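Exocyst complex component EXO70 (Saccharomyces cerevisiae, PDB 2B1E) takes part in the secretory pathway as a subunit of the exocyst, the complex that tethers secretory vesicles to sites of exocytosis, and helps that complex assemble. Local coordinates at residues His442-Leu445 against Glu446-Lys449; Gln140-Leu143 against Val144-Ser148; Leu29-Gly32 against Ile33-Gly37; Ser431-Asn434 against Leu435-Ala438. All blocks are in the same frame, centred on the assembly; numbering follows the deposited sequence.

Interaction 1. Residues His442-Leu445 against Glu446-Lys449; sequences HSRL and ERLK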
loop_
_atom_site.group_PDB
_atom_site.type_symbol
_atom_site.label_atom_id
_atom_site.label_comp_id
_atom_site.label_asym_id
_atom_site.label_seq_id
_atom_site.Cartn_x
_atom_site.Cartn_y
_atom_site.Cartn_z
ATOM N N HIS A 442 17.039 -13.444 -1.551
ATOM C CA HIS A 442 18.435 -13.471 -1.964
ATOM C C HIS A 442 18.826 -14.816 -2.561
ATOM O O HIS A 442 19.555 -14.871 -3.544
ATOM C CB HIS A 442 19.337 -13.143 -0.782
ATOM C CG HIS A 442 19.318 -11.698 -0.404
ATOM N ND1 HIS A 442 19.808 -10.711 -1.231
ATOM C CD2 HIS A 442 18.868 -11.071 0.707
ATOM C CE1 HIS A 442 19.662 -9.537 -0.643
ATOM N NE2 HIS A 442 19.093 -9.727 0.534
ATOM N N SER A 443 18.337 -15.900 -1.974
ATOM C CA SER A 443 18.662 -17.222 -2.490
ATOM C C SER A 443 18.081 -17.404 -3.893
ATOM O O SER A 443 18.674 -18.083 -4.732
ATOM C CB SER A 443 18.133 -18.310 -1.554
ATOM O OG SER A 443 16.720 -18.362 -1.576
ATOM N N ARG A 444 16.926 -16.801 -4.156
ATOM C CA ARG A 444 16.326 -16.909 -5.486
ATOM C C ARG A 444 17.174 -16.119 -6.471
ATOM O O ARG A 444 17.402 -16.560 -7.600
ATOM C CB ARG A 444 14.896 -16.373 -5.494
ATOM C CG ARG A 444 13.882 -17.315 -4.860
ATOM C CD ARG A 444 12.463 -16.761 -4.935
ATOM N NE ARG A 444 12.015 -16.584 -6.314
ATOM C CZ ARG A 444 10.785 -16.215 -6.660
ATOM N NH1 ARG A 444 9.868 -15.982 -5.726
ATOM N NH2 ARG A 444 10.467 -16.078 -7.941
ATOM N N LEU A 445 17.642 -14.949 -6.039
ATOM C CA LEU A 445 18.481 -14.108 -6.881
ATOM C C LEU A 445 19.799 -14.824 -7.181
ATOM O O LEU A 445 20.364 -14.675 -8.268
ATOM C CB LEU A 445 18.764 -12.774 -6.190
ATOM C CG LEU A 445 19.640 -11.787 -6.963
ATOM C CD1 LEU A 445 19.015 -11.451 -8.317
ATOM C CD2 LEU A 445 19.809 -10.531 -6.130
ATOM N N GLU A 446 20.300 -15.590 -6.215
ATOM C CA GLU A 446 21.538 -16.326 -6.450
ATOM C C GLU A 446 21.245 -17.420 -7.464
ATOM O O GLU A 446 22.057 -17.689 -8.349
ATOM C CB GLU A 446 22.086 -16.929 -5.153
ATOM C CG GLU A 446 22.714 -15.900 -4.219
ATOM C CD GLU A 446 23.860 -15.132 -4.867
ATOM O OE1 GLU A 446 24.866 -15.761 -5.270
ATOM O OE2 GLU A 446 23.760 -13.894 -4.976
ATOM N N ARG A 447 20.075 -18.040 -7.346
ATOM C CA ARG A 447 19.710 -19.083 -8.288
ATOM C C ARG A 447 19.597 -18.489 -9.686
ATOM O O ARG A 447 19.984 -19.121 -10.664
ATOM C CB ARG A 447 18.393 -19.758 -7.884
ATOM C CG ARG A 447 18.552 -20.816 -6.794
ATOM C CD ARG A 447 17.383 -21.798 -6.791
ATOM N NE ARG A 447 16.181 -21.264 -6.153
ATOM C CZ ARG A 447 16.061 -21.053 -4.845
ATOM N NH1 ARG A 447 17.070 -21.327 -4.028
ATOM N NH2 ARG A 447 14.923 -20.586 -4.347
ATOM N N LEU A 448 19.070 -17.270 -9.779
ATOM C CA LEU A 448 18.934 -16.595 -11.069
ATOM C C LEU A 448 20.307 -16.385 -11.706
ATOM O O LEU A 448 20.507 -16.685 -12.884
ATOM C CB LEU A 448 18.273 -15.224 -10.906
ATOM C CG LEU A 448 16.950 -14.938 -11.624
ATOM C CD1 LEU A 448 16.785 -13.428 -11.737
ATOM C CD2 LEU A 448 16.921 -15.571 -13.010
ATOM N N LYS A 449 21.248 -15.864 -10.921
ATOM C CA LYS A 449 22.588 -15.595 -11.420
ATOM C C LYS A 449 23.325 -16.859 -11.842
ATOM O O LYS A 449 24.048 -16.855 -12.834
ATOM C CB LYS A 449 23.410 -14.848 -10.369
ATOM C CG LYS A 449 22.770 -13.537 -9.915
ATOM C CD LYS A 449 23.717 -12.692 -9.063
ATOM C CE LYS A 449 24.275 -13.471 -7.891
ATOM N NZ LYS A 449 25.177 -12.639 -7.043
#

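Interaction 2. Residues Gln140-Leu143 against Val144-Ser148; sequences QDIL and VGERS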
loop_
_atom_site.group_PDB
_atom_site.type_symbol
_atom_site.label_atom_id
_atom_site.label_comp_id
_atom_site.label_asym_id
_atom_site.label_seq_id
_atom_site.Cartn_x
_atom_site.Cartn_y
_atom_site.Cartn_z
ATOM N N GLN A 140 -33.423 17.852 19.431
ATOM C CA GLN A 140 -32.356 16.995 18.924
ATOM C C GLN A 140 -31.912 17.489 17.538
ATOM O O GLN A 140 -30.714 17.549 17.256
ATOM C CB GLN A 140 -32.830 15.541 18.845
ATOM C CG GLN A 140 -31.740 14.561 18.446
ATOM C CD GLN A 140 -32.233 13.129 18.449
ATOM O OE1 GLN A 140 -32.807 12.666 19.435
ATOM N NE2 GLN A 140 -32.006 12.418 17.346
ATOM N N ASP A 141 -32.877 17.848 16.684
ATOM C CA ASP A 141 -32.561 18.364 15.346
ATOM C C ASP A 141 -31.758 19.667 15.437
ATOM O O ASP A 141 -30.873 19.917 14.616
ATOM C CB ASP A 141 -33.833 18.603 14.526
ATOM C CG ASP A 141 -34.555 17.306 14.160
ATOM O OD1 ASP A 141 -33.888 16.265 13.970
ATOM O OD2 ASP A 141 -35.799 17.341 14.047
ATOM N N ILE A 142 -32.063 20.492 16.434
ATOM C CA ILE A 142 -31.332 21.742 16.648
ATOM C C ILE A 142 -29.899 21.418 17.068
ATOM O O ILE A 142 -28.941 21.997 16.542
ATOM C CB ILE A 142 -32.019 22.620 17.735
ATOM C CG1 ILE A 142 -33.284 23.248 17.158
ATOM C CG2 ILE A 142 -31.072 23.741 18.204
ATOM C CD1 ILE A 142 -34.230 23.817 18.193
ATOM N N LEU A 143 -29.749 20.486 18.011
ATOM C CA LEU A 143 -28.420 20.083 18.457
ATOM C C LEU A 143 -27.617 19.598 17.252
ATOM O O LEU A 143 -26.535 20.107 16.961
ATOM C CB LEU A 143 -28.504 18.953 19.485
ATOM C CG LEU A 143 -27.172 18.315 19.923
ATOM C CD1 LEU A 143 -26.263 19.367 20.548
ATOM C CD2 LEU A 143 -27.434 17.186 20.934
ATOM N N VAL A 144 -28.162 18.609 16.552
ATOM C CA VAL A 144 -27.507 18.034 15.379
ATOM C C VAL A 144 -27.167 19.092 14.338
ATOM O O VAL A 144 -26.045 19.139 13.835
ATOM C CB VAL A 144 -28.406 16.967 14.715
ATOM C CG1 VAL A 144 -27.854 16.583 13.349
ATOM C CG2 VAL A 144 -28.502 15.758 15.614
ATOM N N GLY A 145 -28.146 19.932 14.026
ATOM C CA GLY A 145 -27.949 20.973 13.034
ATOM C C GLY A 145 -26.830 21.935 13.375
ATOM O O GLY A 145 -26.002 22.247 12.526
ATOM N N GLU A 146 -26.796 22.401 14.618
ATOM C CA GLU A 146 -25.768 23.345 15.034
ATOM C C GLU A 146 -24.368 22.733 15.055
ATOM O O GLU A 146 -23.408 23.368 14.624
ATOM C CB GLU A 146 -26.098 23.925 16.411
ATOM C CG GLU A 146 -27.322 24.835 16.439
ATOM C CD GLU A 146 -27.275 25.928 15.379
ATOM O OE1 GLU A 146 -26.302 26.713 15.356
ATOM O OE2 GLU A 146 -28.218 26.003 14.564
ATOM N N ARG A 147 -24.253 21.508 15.553
ATOM C CA ARG A 147 -22.963 20.841 15.616
ATOM C C ARG A 147 -22.387 20.525 14.239
ATOM O O ARG A 147 -21.224 20.817 13.972
ATOM C CB ARG A 147 -23.063 19.553 16.439
ATOM C CG ARG A 147 -23.242 19.777 17.939
ATOM C CD ARG A 147 -22.047 20.520 18.521
ATOM N NE ARG A 147 -20.794 19.842 18.202
ATOM C CZ ARG A 147 -19.585 20.357 18.413
ATOM N NH1 ARG A 147 -19.458 21.567 18.947
ATOM N NH2 ARG A 147 -18.505 19.668 18.084
ATOM N N SER A 148 -23.192 19.936 13.361
ATOM C CA SER A 148 -22.688 19.590 12.039
ATOM C C SER A 148 -22.322 20.830 11.224
ATOM O O SER A 148 -21.426 20.780 10.385
ATOM C CB SER A 148 -23.694 18.710 11.276
ATOM O OG SER A 148 -24.936 19.356 11.112
HETATM O O HOH W 1 -29.856 23.808 13.818
#

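Interaction 3. Residues Leu29-Gly32 against Ile33-Gly37; sequences LQKG and INQVG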
loop_
_atom_site.group_PDB
_atom_site.type_symbol
_atom_site.label_atom_id
_atom_site.label_comp_id
_atom_site.label_asym_id
_atom_site.label_seq_id
_atom_site.Cartn_x
_atom_site.Cartn_y
_atom_site.Cartn_z
ATOM N N LEU A 29 -40.047 35.524 34.865
ATOM C CA LEU A 29 -39.516 35.063 33.587
ATOM C C LEU A 29 -38.973 36.211 32.724
ATOM O O LEU A 29 -38.015 36.027 31.971
ATOM C CB LEU A 29 -40.600 34.296 32.822
ATOM C CG LEU A 29 -41.004 32.940 33.414
ATOM C CD1 LEU A 29 -42.227 32.403 32.683
ATOM C CD2 LEU A 29 -39.829 31.949 33.304
ATOM N N GLN A 30 -39.585 37.384 32.856
ATOM C CA GLN A 30 -39.199 38.582 32.106
ATOM C C GLN A 30 -37.752 39.003 32.368
ATOM O O GLN A 30 -37.131 39.647 31.519
ATOM C CB GLN A 30 -40.136 39.740 32.468
ATOM C CG GLN A 30 -39.916 41.037 31.687
ATOM C CD GLN A 30 -40.638 41.051 30.343
ATOM O OE1 GLN A 30 -41.855 40.824 30.270
ATOM N NE2 GLN A 30 -39.896 41.335 29.271
ATOM N N LYS A 31 -37.220 38.632 33.534
ATOM C CA LYS A 31 -35.849 38.982 33.904
ATOM C C LYS A 31 -34.804 38.233 33.082
ATOM O O LYS A 31 -33.644 38.640 33.028
ATOM C CB LYS A 31 -35.614 38.707 35.389
ATOM C CG LYS A 31 -36.600 39.386 36.322
ATOM C CD LYS A 31 -36.552 38.762 37.710
ATOM C CE LYS A 31 -37.633 39.340 38.624
ATOM N NZ LYS A 31 -37.525 38.820 40.022
ATOM N N GLY A 32 -35.200 37.131 32.454
ATOM C CA GLY A 32 -34.248 36.393 31.643
ATOM C C GLY A 32 -33.626 35.201 32.337
ATOM O O GLY A 32 -33.524 35.164 33.559
ATOM N N ILE A 33 -33.192 34.228 31.543
ATOM C CA ILE A 33 -32.587 33.010 32.064
ATOM C C ILE A 33 -31.392 33.208 33.000
ATOM O O ILE A 33 -31.315 32.563 34.046
ATOM C CB ILE A 33 -32.156 32.069 30.896
ATOM C CG1 ILE A 33 -33.395 31.649 30.095
ATOM C CG2 ILE A 33 -31.434 30.831 31.452
ATOM C CD1 ILE A 33 -33.094 30.945 28.790
ATOM N N ASN A 34 -30.454 34.087 32.643
ATOM C CA ASN A 34 -29.287 34.282 33.503
ATOM C C ASN A 34 -29.608 34.911 34.859
ATOM O O ASN A 34 -29.007 34.553 35.866
ATOM C CB ASN A 34 -28.220 35.131 32.795
ATOM C CG ASN A 34 -27.546 34.393 31.647
ATOM O OD1 ASN A 34 -27.255 33.191 31.734
ATOM N ND2 ASN A 34 -27.271 35.119 30.572
ATOM N N GLN A 35 -30.539 35.857 34.894
ATOM C CA GLN A 35 -30.882 36.501 36.165
ATOM C C GLN A 35 -31.688 35.576 37.069
ATOM O O GLN A 35 -31.474 35.517 38.282
ATOM C CB GLN A 35 -31.674 37.777 35.921
ATOM C CG GLN A 35 -31.741 38.668 37.146
ATOM C CD GLN A 35 -32.597 39.884 36.926
ATOM O OE1 GLN A 35 -32.402 40.629 35.962
ATOM N NE2 GLN A 35 -33.553 40.102 37.823
ATOM N N VAL A 36 -32.604 34.835 36.457
ATOM C CA VAL A 36 -33.460 33.911 37.181
ATOM C C VAL A 36 -32.724 32.658 37.623
ATOM O O VAL A 36 -32.926 32.175 38.738
ATOM C CB VAL A 36 -34.655 33.472 36.299
ATOM C CG1 VAL A 36 -35.558 32.515 37.073
ATOM C CG2 VAL A 36 -35.426 34.693 35.836
ATOM N N GLY A 37 -31.862 32.152 36.745
ATOM C CA GLY A 37 -31.136 30.918 37.004
ATOM C C GLY A 37 -31.845 29.909 36.100
ATOM O O GLY A 37 -33.073 29.785 36.163
HETATM O O HOH W 2 -31.199 37.416 32.446
#

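Interaction 4. Residues Ser431-Asn434 against Leu435-Ala438; sequences SELN and LMLA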
loop_
_atom_site.group_PDB
_atom_site.type_symbol
_atom_site.label_atom_id
_atom_site.label_comp_id
_atom_site.label_asym_id
_atom_site.label_seq_id
_atom_site.Cartn_x
_atom_site.Cartn_y
_atom_site.Cartn_z
ATOM N N SER A 431 19.089 -0.378 -0.990
ATOM C CA SER A 431 17.747 0.045 -0.634
ATOM C C SER A 431 17.073 -0.890 0.354
ATOM O O SER A 431 17.652 -1.884 0.786
ATOM C CB SER A 431 16.881 0.149 -1.889
ATOM O OG SER A 431 16.741 -1.113 -2.512
ATOM N N GLU A 432 15.835 -0.558 0.703
ATOM C CA GLU A 432 15.056 -1.357 1.634
ATOM C C GLU A 432 14.825 -2.736 1.027
ATOM O O GLU A 432 14.488 -3.689 1.729
ATOM C CB GLU A 432 13.708 -0.682 1.904
ATOM C CG GLU A 432 12.951 -1.271 3.084
ATOM C CD GLU A 432 13.574 -0.893 4.419
ATOM O OE1 GLU A 432 13.520 0.299 4.787
ATOM O OE2 GLU A 432 14.122 -1.784 5.098
ATOM N N LEU A 433 15.006 -2.834 -0.284
ATOM C CA LEU A 433 14.814 -4.100 -0.978
ATOM C C LEU A 433 15.677 -5.192 -0.361
ATOM O O LEU A 433 15.241 -6.333 -0.221
ATOM C CB LEU A 433 15.139 -3.946 -2.470
ATOM C CG LEU A 433 14.149 -3.095 -3.277
ATOM C CD1 LEU A 433 14.660 -2.918 -4.703
ATOM C CD2 LEU A 433 12.766 -3.762 -3.265
ATOM N N ASN A 434 16.897 -4.828 0.023
ATOM C CA ASN A 434 17.828 -5.784 0.615
ATOM C C ASN A 434 17.230 -6.501 1.823
ATOM O O ASN A 434 17.363 -7.720 1.963
ATOM C CB ASN A 434 19.125 -5.074 1.016
ATOM C CG ASN A 434 20.272 -6.044 1.242
ATOM O OD1 ASN A 434 20.381 -7.056 0.549
ATOM N ND2 ASN A 434 21.142 -5.732 2.202
ATOM N N LEU A 435 16.560 -5.745 2.687
ATOM C CA LEU A 435 15.949 -6.317 3.880
ATOM C C LEU A 435 14.655 -7.062 3.591
ATOM O O LEU A 435 14.303 -7.999 4.305
ATOM C CB LEU A 435 15.683 -5.220 4.911
ATOM C CG LEU A 435 16.926 -4.469 5.394
ATOM C CD1 LEU A 435 16.530 -3.490 6.488
ATOM C CD2 LEU A 435 17.959 -5.458 5.918
ATOM N N MET A 436 13.947 -6.654 2.544
ATOM C CA MET A 436 12.687 -7.302 2.196
ATOM C C MET A 436 12.905 -8.682 1.574
ATOM O O MET A 436 12.052 -9.562 1.692
ATOM C CB MET A 436 11.887 -6.418 1.235
ATOM C CG MET A 436 11.734 -4.976 1.702
ATOM S SD MET A 436 10.736 -3.965 0.588
ATOM C CE MET A 436 9.284 -3.668 1.593
ATOM N N LEU A 437 14.047 -8.868 0.915
ATOM C CA LEU A 437 14.370 -10.144 0.271
ATOM C C LEU A 437 15.068 -11.099 1.232
ATOM O O LEU A 437 15.378 -12.238 0.880
ATOM C CB LEU A 437 15.260 -9.905 -0.951
ATOM C CG LEU A 437 14.574 -9.228 -2.142
ATOM C CD1 LEU A 437 15.609 -8.742 -3.143
ATOM C CD2 LEU A 437 13.605 -10.212 -2.784
ATOM N N ALA A 438 15.301 -10.623 2.450
ATOM C CA ALA A 438 15.962 -11.407 3.484
ATOM C C ALA A 438 15.602 -12.884 3.421
ATOM O O ALA A 438 14.435 -13.255 3.536
ATOM C CB ALA A 438 15.611 -10.851 4.852
#

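Interaction 1. Residues His442-Leu445 against Glu446-Lys449
Arg447 folds back over the preceding turn of helix 440-473 and touches Ser443 and Arg444, an i to i+3 and i+4 contact within one alpha-helix. The bend at chi3 (-78°) swings its guanidinium toward the start of the helix, and one face then covers Ser443 O, which lies 3.7 Å above the plane near the rim. NH2 of Arg447 rests 3.5 Å from CG of Arg444. The two guanidinium planes lie 9° apart, yet the charged ends part company: Arg444 is salt-bridged to Asp374 and Asp377 of helix 364-391, while Arg447 NH2 donates to Thr353 O. With an alanine in place of Arg447, Thr353 O would probably lose that donor and Arg444 CG its cover.

The backbone beneath is regular, with Leu448 N bonded to Arg444 O at 2.8 Å. Glu446 lays its CG 3.4 Å from His442 O, and Lys449 passes with CG 3.1 Å from Leu445 O. Bends at Glu446 chi2 and Lys449 chi3 bring the two ends together: Lys449 NZ, which also pairs with Glu425 of helix 410-429, meets Glu446 OE2 on its syn side at 2.8 Å, 23° out of the carboxylate plane.

Interaction 2. Residues Gln140-Leu143 against Val144-Ser148
Ile142 O takes the backbone N-H of Glu146 at 2.9 Å and, in a weak bond, a hydrogen of a water 3.4 Å away. That water also donates to Glu146 OE2 at 2.8 Å, so it joins the carboxylate to the carbonyl one turn back. The Glu146 chain bends at chi2 (-51°), which keeps the acid near the helix surface, and its other oxygen, OE1, pairs with Lys149.

All of this lies along a single alpha-helix, 136-155, packed among helices 66-94, 180-201 and 209-233 in the helical rod. The bond from Val144 N to Gln140 O is nearly straight, with an angle of 176° at the hydrogen. On one side Val144 CG2 sits 3.3 Å from Gln140 O, facing helix 209-233, where Val144 touches Gln215 and Ile216 and Gln215 receives the amide NE2 of Gln140. Leu143 lies alongside the Arg147 stem, its CD1 4.0 Å from Arg147 CG. Beyond that aliphatic contact the guanidinium goes on to a salt bridge with Glu194 and a bond to Tyr115 OH. Further along, Val144 O is held by Ser148 from opposite faces of its plane, by OG at 2.9 Å and by N at 3.0 Å.

Interaction 3. Residues Leu29-Gly32 against Ile33-Gly37
The link between helix 15-30 and the short helix 33-36 runs through Gly32, and Lys31 and Gln35 meet on its outer side. The amide of Gln35 lies across the Lys31 chain, its NE2 3.3 Å from CD of Lys31 and its CD 3.6 Å from CB of Lys31. CG of Gln35 stands opposite the backbone N (chi1 -165°) and the chain beyond is extended, which brings the amide across the lysine methylenes. This is a van der Waals contact of a polar head with an aliphatic stem, on the surface.

Gly32 makes the break. Its phi of 98° would jam a side chain against the carbonyl of Lys31, and it sits at the N-cap position of helix 33-36. From there its O accepts Val36 N at 3.1 Å, while Val36 CG2 presses to 3.0 Å from the same Gly32 O. A water joins the two segments, donating to Lys31 O at 2.8 Å and accepting from Gln35 N at 3.0 Å. Inward, Ile33 packs on Leu86 and Tyr89 of helix 66-94. Gly37, again with positive phi, ends the short helix and stands at the N-cap of helix 38-56. Between helices 15-30 and 38-56, then, a glycine with positive phi twice closes one helix and N-caps the next.

Interaction 4. Residues Ser431-Asn434 against Leu435-Ala438
Ser431 stands at the entry of the short helix 433-436, where its carbonyl O accepts Asn434 N at 3.1 Å. The main partner of its hydroxyl is Ile427 O, near the end of helix 410-429; OG also accepts Leu433 N, a capping bond that is long and weak.

Glu432 comes next and touches two residues of the following turn. A bend at chi2 (73°) brings its carboxylate over beside Leu435, with OE2 3.3 Å from Leu435 CD1. The stem crosses that of Met436 at about a right angle, the two CG atoms of Glu432 and Met436 being 4.1 Å apart. The carbonyl of Glu432 is the busier group: Glu432 O accepts Met436 N at 3.1 Å in the carbonyl plane, and takes Leu435 N only weakly. Met436 CG crowds that oxygen too, 3.0 Å from Glu432 O.

Leu433 is buried, lying on Leu320 and Ser324. Its CD2 has a loose apolar contact with Met436 SD at 4.4 Å, and Leu433 O receives Leu437 N at 3.0 Å, from a donor almost on the line of the C=O bond. Leu437 then reaches inward to Ile372 of helix 364-391 and Val428 of helix 410-429. Last in the segment, Asn434 packs its side chain on Val428 and offers its carbonyl O to His442 NE2. The whole is a single helical turn with a weak serine capping bond before it, and it links helices 410-429 and 440-473 in the all-helical chain.

In the fold
All four contacts are local and close no long loop; from the N terminus they come in series, none nested or crossing. Interaction 3 turns the chain between helices 15-30 and 38-56 near one end of the molecule, and interaction 2 lies further along within helix 136-155, the two centres about 25 Å apart. The chain then passes through many helices before interaction 4, the connector between helices 410-429 and 440-473. Interaction 1 follows directly, on the first turns of helix 440-473, and touches interaction 4, where His442 N probably bonds to Leu437 O. Centres of interactions 1 and 3 are about 85 Å apart, on opposite sides of the centre of this elongated chain.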